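Local coordinates for protein aminotransferase (Helicobacter pylori, PDB 2FNU) that catalyses the PLP-dependent transamination of a UDP-linked 4-keto sugar, the second step in making pseudaminic acid for flagellin modification, at residues 160-164 and 165-169; 271-274 and 275-278; 359-362 and 363-367. One frame throughout, in Å; residues are numbered along the deposited sequence.

Overall arrangement
All three contacts are local, each made within one continuous run of chain. Interaction 1 is a two-stranded hairpin, part buried and part exposed, held by backbone bonds and by waters between its polar side chains. Interaction 2 is a surface turn that leaves strand 270-272, with two backbone bonds and apolar contacts. Interaction 3 lies in helix 355-370 and has regular helical bonds with one buried side against helix 246-264. That helix also touches interaction 2, and Val365 and Leu366 of interaction 3 rest on strand 270-272. Interactions 1 and 2 have centres about 17 Å apart; the centres of 1 and 3 are about 31 Å apart.

Interaction 1 (160-164 and 165-169); sequences GSEYQ and NKKVG
A tight beta hairpin joins strand 162-163 to strand 166-167, and Tyr163 and Lys166 form its closing pair. Tyr163 N donates to Lys166 O at 2.8 Å. Lys166 N returns a bond to Tyr163 O, 3.0 Å long and less straight, at 147°. This donor sits well above the carbonyl plane of Tyr163. Gln164 and Asn165 are the corner residues of a type I' turn, and both have positive phi. Their backbone N atoms are held by the carboxylate of Asp279. The next pair, Glu162 and Lys167, is antiparallel and non-hydrogen-bonded, and its side chains diverge. Beyond it, Val168 N donates to Ser161 O at 2.8 Å. CG2 of Val168 also packs over this carbonyl, because it is anti to the carbonyl carbon of its own residue. This two-residue-loop hairpin is a small sheet of its own, apart from the seven-stranded sheet of the aminotransferase fold.

Waters link the polar side chains. The Glu162 chain is extended (chi2 179°), which carries its carboxylate alongside the turn. One water joins Glu162 OE1 to Asn165 ND2, and a second joins Glu162 OE2 to Lys167 NZ. The two charged atoms, Glu162 OE2 and Lys167 NZ, stay 4.7 Å apart, joined through the water and not in direct contact. Lys167 also makes a cation-pi contact with Phe44. A third water connects Gln164 OE1 with Lys166 NZ, and Lys166 CE lies 3.6 Å from Gln164 O. CG of Gln164 lies 3.8 Å above one face of the Tyr163 ring, offset toward its rim. Ser161 OG is bonded to Gly132 O and Ser282 N. A fourth water accepts from Gly160 N and donates to Ser161 O and Val168 O.

Interaction 2 (271-274 and 275-278); sequences TPLH and PLLK
His274 and Leu277 touch across a short 3-10 turn that follows strand 270-272, an outer strand of a three-stranded antiparallel sheet. Pro275 comes directly after His274 in this turn. The turn carries two backbone bonds of the i to i+3 kind. Leu276 N donates to Leu273 O at 3.0 Å. Leu277 N donates to His274 O at 3.2 Å, nearly straight at 170°. Both donors lie well above the planes of the carbonyls they reach.

Pro275 has no N-H and cannot donate a backbone bond. Its ring carbon CD instead faces back along the chain. Pro275 CD lies 3.5 Å from Pro272 O and 3.9 Å from Pro272 CB, so the two proline rings make an apolar contact across the start of the turn.

The CG of His274 is anti to its backbone N (chi1 178°), and the imidazole is directed back into the protein. There it lies among Ala257, Leu258 and Asp261 of helix 246-264, with Tyr286 of strand 286-290 and Asn283 also touching it, and its NE2 has a weak hydrogen bond to Glu254 of the same helix. The histidine is the one buried residue of the turn, whereas Pro275 beside it is exposed.

Leu276 is exposed too. Leu276 CB packs 3.4 Å from Leu273 O, beside the bond made by its own N. A looser apolar contact joins Leu273 CD2 to Leu276 CD1. Leu273 itself packs on Pro287 and Leu289 of strand 286-290.

Leu277 is the residue that reaches back to the imidazole. Its CG lies close to His274 O. Leu277 CD1 meets the ring obliquely, 3.5 Å from His274 ND1 and a little farther from His274 CE1.

Interaction 3 (359-362 and 363-367); sequences QNIA and HSVLK
The imidazole of His363 has the carbonyl oxygen of Gln359 at its edge, near the ring plane. His363 CD2 is 3.1 Å from Gln359 O. Ala362 C lies obliquely to the same ring. The first torsion of His363 places CG beside the backbone N (chi1 -77°), which turns the ring back toward the preceding turn. Gln359 O also accepts the backbone bond from His363 N.

Asn360 O takes two bonds from Ser364. Ser364 N and Ser364 OG each donate to Asn360 O at 3.0 Å, from opposite faces of the carbonyl plane. OG can reach back because it lies beside its own backbone N (chi1 -65°). The side-chain amide of Asn360 turns elsewhere, and its ND2 donates to Glu356 O.

Val365 N donates to Ile361 O at 2.8 Å, nearly along the C=O axis. Val365 CG2 packs 3.3 Å from Ile361 O, and it also meets Ile361 CG2 at 4.1 Å. These two side chains rest on Ile310. Ala362 faces Tyr260, Ile263 and Phe264 of helix 246-264, and its carbonyl accepts from Leu366 N. The i to i+4 bonds are those of a regular alpha helix. Helix 355-370 is amphipathic, with Ile361, Ala362 and Val365 on its buried side.

Interaction 1 (160-164 and 165-169)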
loop_
_atom_site.group_PDB
_atom_site.type_symbol
_atom_site.label_atom_id
_atom_site.label_comp_id
_atom_site.label_asym_id
_atom_site.label_seq_id
_atom_site.Cartn_x
_atom_site.Cartn_y
_atom_site.Cartn_z
ATOM N N GLY B 160 0.617 -19.843 11.024
ATOM C CA GLY B 160 0.984 -21.227 11.298
ATOM C C GLY B 160 1.084 -21.554 12.780
ATOM O O GLY B 160 1.104 -22.727 13.168
ATOM N N SER B 161 1.167 -20.526 13.624
ATOM C CA SER B 161 1.164 -20.745 15.072
ATOM C C SER B 161 -0.171 -21.290 15.544
ATOM O O SER B 161 -1.199 -21.064 14.897
ATOM C CB SER B 161 1.471 -19.442 15.820
ATOM O OG SER B 161 2.756 -18.962 15.453
ATOM N N GLU B 162 -0.131 -21.992 16.686
ATOM C CA GLU B 162 -1.320 -22.642 17.264
ATOM C C GLU B 162 -1.564 -22.258 18.722
ATOM O O GLU B 162 -0.653 -21.842 19.454
ATOM C CB GLU B 162 -1.188 -24.164 17.162
ATOM C CG GLU B 162 -1.174 -24.629 15.708
ATOM C CD GLU B 162 -1.027 -26.142 15.540
ATOM O OE1 GLU B 162 -1.042 -26.903 16.543
ATOM O OE2 GLU B 162 -0.869 -26.572 14.376
ATOM N N TYR B 163 -2.811 -22.431 19.137
ATOM C CA TYR B 163 -3.191 -22.329 20.536
ATOM C C TYR B 163 -4.131 -23.508 20.753
ATOM O O TYR B 163 -5.128 -23.658 20.038
ATOM C CB TYR B 163 -3.901 -21.008 20.783
ATOM C CG TYR B 163 -4.477 -20.882 22.178
ATOM C CD1 TYR B 163 -5.809 -21.227 22.434
ATOM C CD2 TYR B 163 -3.701 -20.405 23.233
ATOM C CE1 TYR B 163 -6.354 -21.104 23.714
ATOM C CE2 TYR B 163 -4.247 -20.287 24.532
ATOM C CZ TYR B 163 -5.565 -20.634 24.743
ATOM O OH TYR B 163 -6.124 -20.509 26.001
ATOM N N GLN B 164 -3.785 -24.365 21.714
ATOM C CA GLN B 164 -4.577 -25.565 21.985
ATOM C C GLN B 164 -4.876 -26.339 20.688
ATOM O O GLN B 164 -6.005 -26.748 20.415
ATOM C CB GLN B 164 -5.821 -25.219 22.809
ATOM C CG GLN B 164 -5.447 -24.747 24.221
ATOM C CD GLN B 164 -6.638 -24.292 25.047
ATOM O OE1 GLN B 164 -7.799 -24.435 24.640
ATOM N NE2 GLN B 164 -6.352 -23.727 26.222
ATOM N N ASN B 165 -3.824 -26.545 19.896
ATOM C CA ASN B 165 -3.905 -27.341 18.664
ATOM C C ASN B 165 -4.788 -26.762 17.567
ATOM O O ASN B 165 -5.197 -27.471 16.647
ATOM C CB ASN B 165 -4.316 -28.790 18.969
ATOM C CG ASN B 165 -3.402 -29.429 19.976
ATOM O OD1 ASN B 165 -3.785 -29.650 21.121
ATOM N ND2 ASN B 165 -2.160 -29.654 19.588
ATOM N N LYS B 166 -5.056 -25.458 17.660
ATOM C CA LYS B 166 -5.844 -24.755 16.654
ATOM C C LYS B 166 -5.068 -23.564 16.120
ATOM O O LYS B 166 -4.448 -22.812 16.882
ATOM C CB LYS B 166 -7.160 -24.273 17.275
ATOM C CG LYS B 166 -8.057 -25.463 17.684
ATOM C CD LYS B 166 -9.248 -25.078 18.539
ATOM C CE LYS B 166 -8.826 -24.589 19.907
ATOM N NZ LYS B 166 -9.990 -24.464 20.866
ATOM N N LYS B 167 -5.122 -23.362 14.811
ATOM C CA LYS B 167 -4.346 -22.276 14.225
ATOM C C LYS B 167 -4.803 -20.901 14.664
ATOM O O LYS B 167 -6.002 -20.580 14.660
ATOM C CB LYS B 167 -4.377 -22.357 12.701
ATOM C CG LYS B 167 -3.489 -23.446 12.173
ATOM C CD LYS B 167 -3.438 -23.441 10.679
ATOM C CE LYS B 167 -2.445 -24.484 10.164
ATOM N NZ LYS B 167 -3.008 -25.858 10.241
ATOM N N VAL B 168 -3.827 -20.083 15.036
ATOM C CA VAL B 168 -4.063 -18.655 15.259
ATOM C C VAL B 168 -4.695 -18.044 14.004
ATOM O O VAL B 168 -4.302 -18.380 12.883
ATOM C CB VAL B 168 -2.734 -17.964 15.582
ATOM C CG1 VAL B 168 -2.879 -16.430 15.546
ATOM C CG2 VAL B 168 -2.233 -18.440 16.959
ATOM N N GLY B 169 -5.687 -17.175 14.203
ATOM C CA GLY B 169 -6.376 -16.532 13.083
ATOM C C GLY B 169 -7.872 -16.420 13.306
ATOM O O GLY B 169 -8.500 -15.477 12.844
HETATM O O HOH W 1 -1.910 -19.816 12.316
HETATM O O HOH W 2 -3.559 -27.003 13.009
HETATM O O HOH W 3 -1.495 -29.495 16.700
HETATM O O HOH W 4 -9.200 -23.001 22.864
#

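Interaction 2 (271-274 and 275-278)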
loop_
_atom_site.group_PDB
_atom_site.type_symbol
_atom_site.label_atom_id
_atom_site.label_comp_id
_atom_site.label_asym_id
_atom_site.label_seq_id
_atom_site.Cartn_x
_atom_site.Cartn_y
_atom_site.Cartn_z
ATOM N N THR B 271 18.544 -16.808 28.747
ATOM C CA THR B 271 17.468 -17.801 28.712
ATOM C C THR B 271 16.763 -17.747 27.347
ATOM O O THR B 271 16.116 -16.758 27.047
ATOM C CB THR B 271 16.434 -17.507 29.829
ATOM O OG1 THR B 271 17.103 -17.488 31.107
ATOM C CG2 THR B 271 15.308 -18.548 29.854
ATOM N N PRO B 272 16.855 -18.832 26.547
ATOM C CA PRO B 272 16.060 -18.857 25.325
ATOM C C PRO B 272 14.583 -19.039 25.676
ATOM O O PRO B 272 14.232 -19.758 26.632
ATOM C CB PRO B 272 16.565 -20.102 24.585
ATOM C CG PRO B 272 17.799 -20.533 25.317
ATOM C CD PRO B 272 17.655 -20.060 26.708
ATOM N N LEU B 273 13.708 -18.425 24.887
ATOM C CA LEU B 273 12.274 -18.581 25.120
ATOM C C LEU B 273 11.724 -19.854 24.482
ATOM O O LEU B 273 10.699 -20.376 24.925
ATOM C CB LEU B 273 11.508 -17.373 24.573
ATOM C CG LEU B 273 11.706 -16.043 25.311
ATOM C CD1 LEU B 273 10.808 -14.966 24.684
ATOM C CD2 LEU B 273 11.390 -16.190 26.801
ATOM N N HIS B 274 12.394 -20.366 23.448
ATOM C CA HIS B 274 11.821 -21.480 22.670
ATOM C C HIS B 274 11.478 -22.754 23.468
ATOM O O HIS B 274 10.439 -23.367 23.213
ATOM C CB HIS B 274 12.660 -21.762 21.408
ATOM C CG HIS B 274 12.165 -22.915 20.593
ATOM N ND1 HIS B 274 11.192 -22.801 19.621
ATOM C CD2 HIS B 274 12.507 -24.222 20.630
ATOM C CE1 HIS B 274 10.965 -23.992 19.087
ATOM N NE2 HIS B 274 11.757 -24.868 19.682
ATOM N N PRO B 275 12.338 -23.164 24.420
ATOM C CA PRO B 275 11.986 -24.365 25.199
ATOM C C PRO B 275 10.707 -24.260 26.027
ATOM O O PRO B 275 10.221 -25.297 26.512
ATOM C CB PRO B 275 13.195 -24.557 26.127
ATOM C CG PRO B 275 14.328 -23.915 25.379
ATOM C CD PRO B 275 13.692 -22.681 24.776
ATOM N N LEU B 276 10.175 -23.048 26.200
ATOM C CA LEU B 276 9.003 -22.853 27.048
ATOM C C LEU B 276 7.678 -22.956 26.292
ATOM O O LEU B 276 6.606 -22.857 26.899
ATOM C CB LEU B 276 9.102 -21.507 27.764
ATOM C CG LEU B 276 10.417 -21.309 28.531
ATOM C CD1 LEU B 276 10.478 -19.882 29.082
ATOM C CD2 LEU B 276 10.624 -22.359 29.651
ATOM N N LEU B 277 7.740 -23.147 24.976
ATOM C CA LEU B 277 6.512 -23.217 24.170
ATOM C C LEU B 277 5.643 -24.398 24.584
ATOM O O LEU B 277 6.157 -25.483 24.868
ATOM C CB LEU B 277 6.849 -23.352 22.691
ATOM C CG LEU B 277 7.467 -22.159 21.964
ATOM C CD1 LEU B 277 7.808 -22.589 20.551
ATOM C CD2 LEU B 277 6.502 -20.997 21.944
ATOM N N LYS B 278 4.326 -24.185 24.566
ATOM C CA LYS B 278 3.349 -25.242 24.860
ATOM C C LYS B 278 2.515 -25.590 23.634
ATOM O O LYS B 278 1.774 -26.570 23.643
ATOM C CB LYS B 278 2.439 -24.819 26.014
ATOM C CG LYS B 278 3.180 -24.749 27.347
ATOM C CD LYS B 278 2.275 -24.261 28.471
ATOM C CE LYS B 278 3.024 -24.241 29.799
ATOM N NZ LYS B 278 2.201 -23.664 30.897
#

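Interaction 3 (359-362 and 363-367)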
loop_
_atom_site.group_PDB
_atom_site.type_symbol
_atom_site.label_atom_id
_atom_site.label_comp_id
_atom_site.label_asym_id
_atom_site.label_seq_id
_atom_site.Cartn_x
_atom_site.Cartn_y
_atom_site.Cartn_z
ATOM N N GLN B 359 24.710 -24.265 14.247
ATOM C CA GLN B 359 25.743 -24.698 15.193
ATOM C C GLN B 359 26.846 -23.659 15.286
ATOM O O GLN B 359 27.326 -23.365 16.375
ATOM C CB GLN B 359 26.326 -26.042 14.762
ATOM C CG GLN B 359 25.292 -27.160 14.871
ATOM C CD GLN B 359 25.629 -28.392 14.033
ATOM O OE1 GLN B 359 26.366 -28.311 13.038
ATOM N NE2 GLN B 359 25.077 -29.542 14.427
ATOM N N ASN B 360 27.238 -23.077 14.148
ATOM C CA ASN B 360 28.278 -22.058 14.171
ATOM C C ASN B 360 27.851 -20.773 14.854
ATOM O O ASN B 360 28.588 -20.207 15.663
ATOM C CB ASN B 360 28.840 -21.791 12.779
ATOM C CG ASN B 360 29.961 -22.761 12.438
ATOM O OD1 ASN B 360 31.147 -22.423 12.556
ATOM N ND2 ASN B 360 29.590 -23.997 12.090
ATOM N N ILE B 361 26.644 -20.321 14.541
ATOM C CA ILE B 361 26.135 -19.116 15.187
ATOM C C ILE B 361 26.015 -19.321 16.697
ATOM O O ILE B 361 26.421 -18.474 17.490
ATOM C CB ILE B 361 24.763 -18.715 14.595
ATOM C CG1 ILE B 361 24.928 -18.273 13.138
ATOM C CG2 ILE B 361 24.098 -17.600 15.423
ATOM C CD1 ILE B 361 23.656 -18.346 12.323
ATOM N N ALA B 362 25.424 -20.444 17.098
ATOM C CA ALA B 362 25.180 -20.699 18.510
ATOM C C ALA B 362 26.485 -20.730 19.312
ATOM O O ALA B 362 26.582 -20.114 20.367
ATOM C CB ALA B 362 24.410 -22.005 18.670
ATOM N N HIS B 363 27.494 -21.424 18.786
ATOM C CA HIS B 363 28.767 -21.469 19.471
ATOM C C HIS B 363 29.430 -20.069 19.522
ATOM O O HIS B 363 30.002 -19.698 20.550
ATOM C CB HIS B 363 29.653 -22.577 18.883
ATOM C CG HIS B 363 29.264 -23.956 19.336
ATOM N ND1 HIS B 363 29.572 -24.433 20.595
ATOM C CD2 HIS B 363 28.601 -24.961 18.705
ATOM C CE1 HIS B 363 29.116 -25.667 20.721
ATOM N NE2 HIS B 363 28.529 -26.014 19.588
ATOM N N SER B 364 29.284 -19.286 18.455
ATOM C CA SER B 364 29.769 -17.893 18.424
ATOM C C SER B 364 29.055 -16.976 19.421
ATOM O O SER B 364 29.692 -16.126 20.045
ATOM C CB SER B 364 29.656 -17.315 17.018
ATOM O OG SER B 364 30.516 -18.003 16.119
ATOM N N VAL B 365 27.739 -17.145 19.571
ATOM C CA VAL B 365 26.973 -16.376 20.572
ATOM C C VAL B 365 27.531 -16.660 21.955
ATOM O O VAL B 365 27.762 -15.737 22.732
ATOM C CB VAL B 365 25.452 -16.704 20.516
ATOM C CG1 VAL B 365 24.683 -16.131 21.703
ATOM C CG2 VAL B 365 24.867 -16.180 19.226
ATOM N N LEU B 366 27.760 -17.939 22.263
ATOM C CA LEU B 366 28.309 -18.289 23.571
ATOM C C LEU B 366 29.680 -17.652 23.783
ATOM O O LEU B 366 29.942 -17.116 24.868
ATOM C CB LEU B 366 28.365 -19.812 23.784
ATOM C CG LEU B 366 26.991 -20.477 23.880
ATOM C CD1 LEU B 366 27.181 -22.001 23.875
ATOM C CD2 LEU B 366 26.207 -20.025 25.108
ATOM N N LYS B 367 30.525 -17.697 22.753
ATOM C CA LYS B 367 31.875 -17.123 22.850
ATOM C C LYS B 367 31.805 -15.630 23.097
ATOM O O LYS B 367 32.610 -15.093 23.840
ATOM C CB LYS B 367 32.706 -17.406 21.598
ATOM C CG LYS B 367 33.095 -18.876 21.432
ATOM C CD LYS B 367 33.844 -19.422 22.646
ATOM C CE LYS B 367 34.178 -20.897 22.475
ATOM N NZ LYS B 367 34.433 -21.569 23.782
#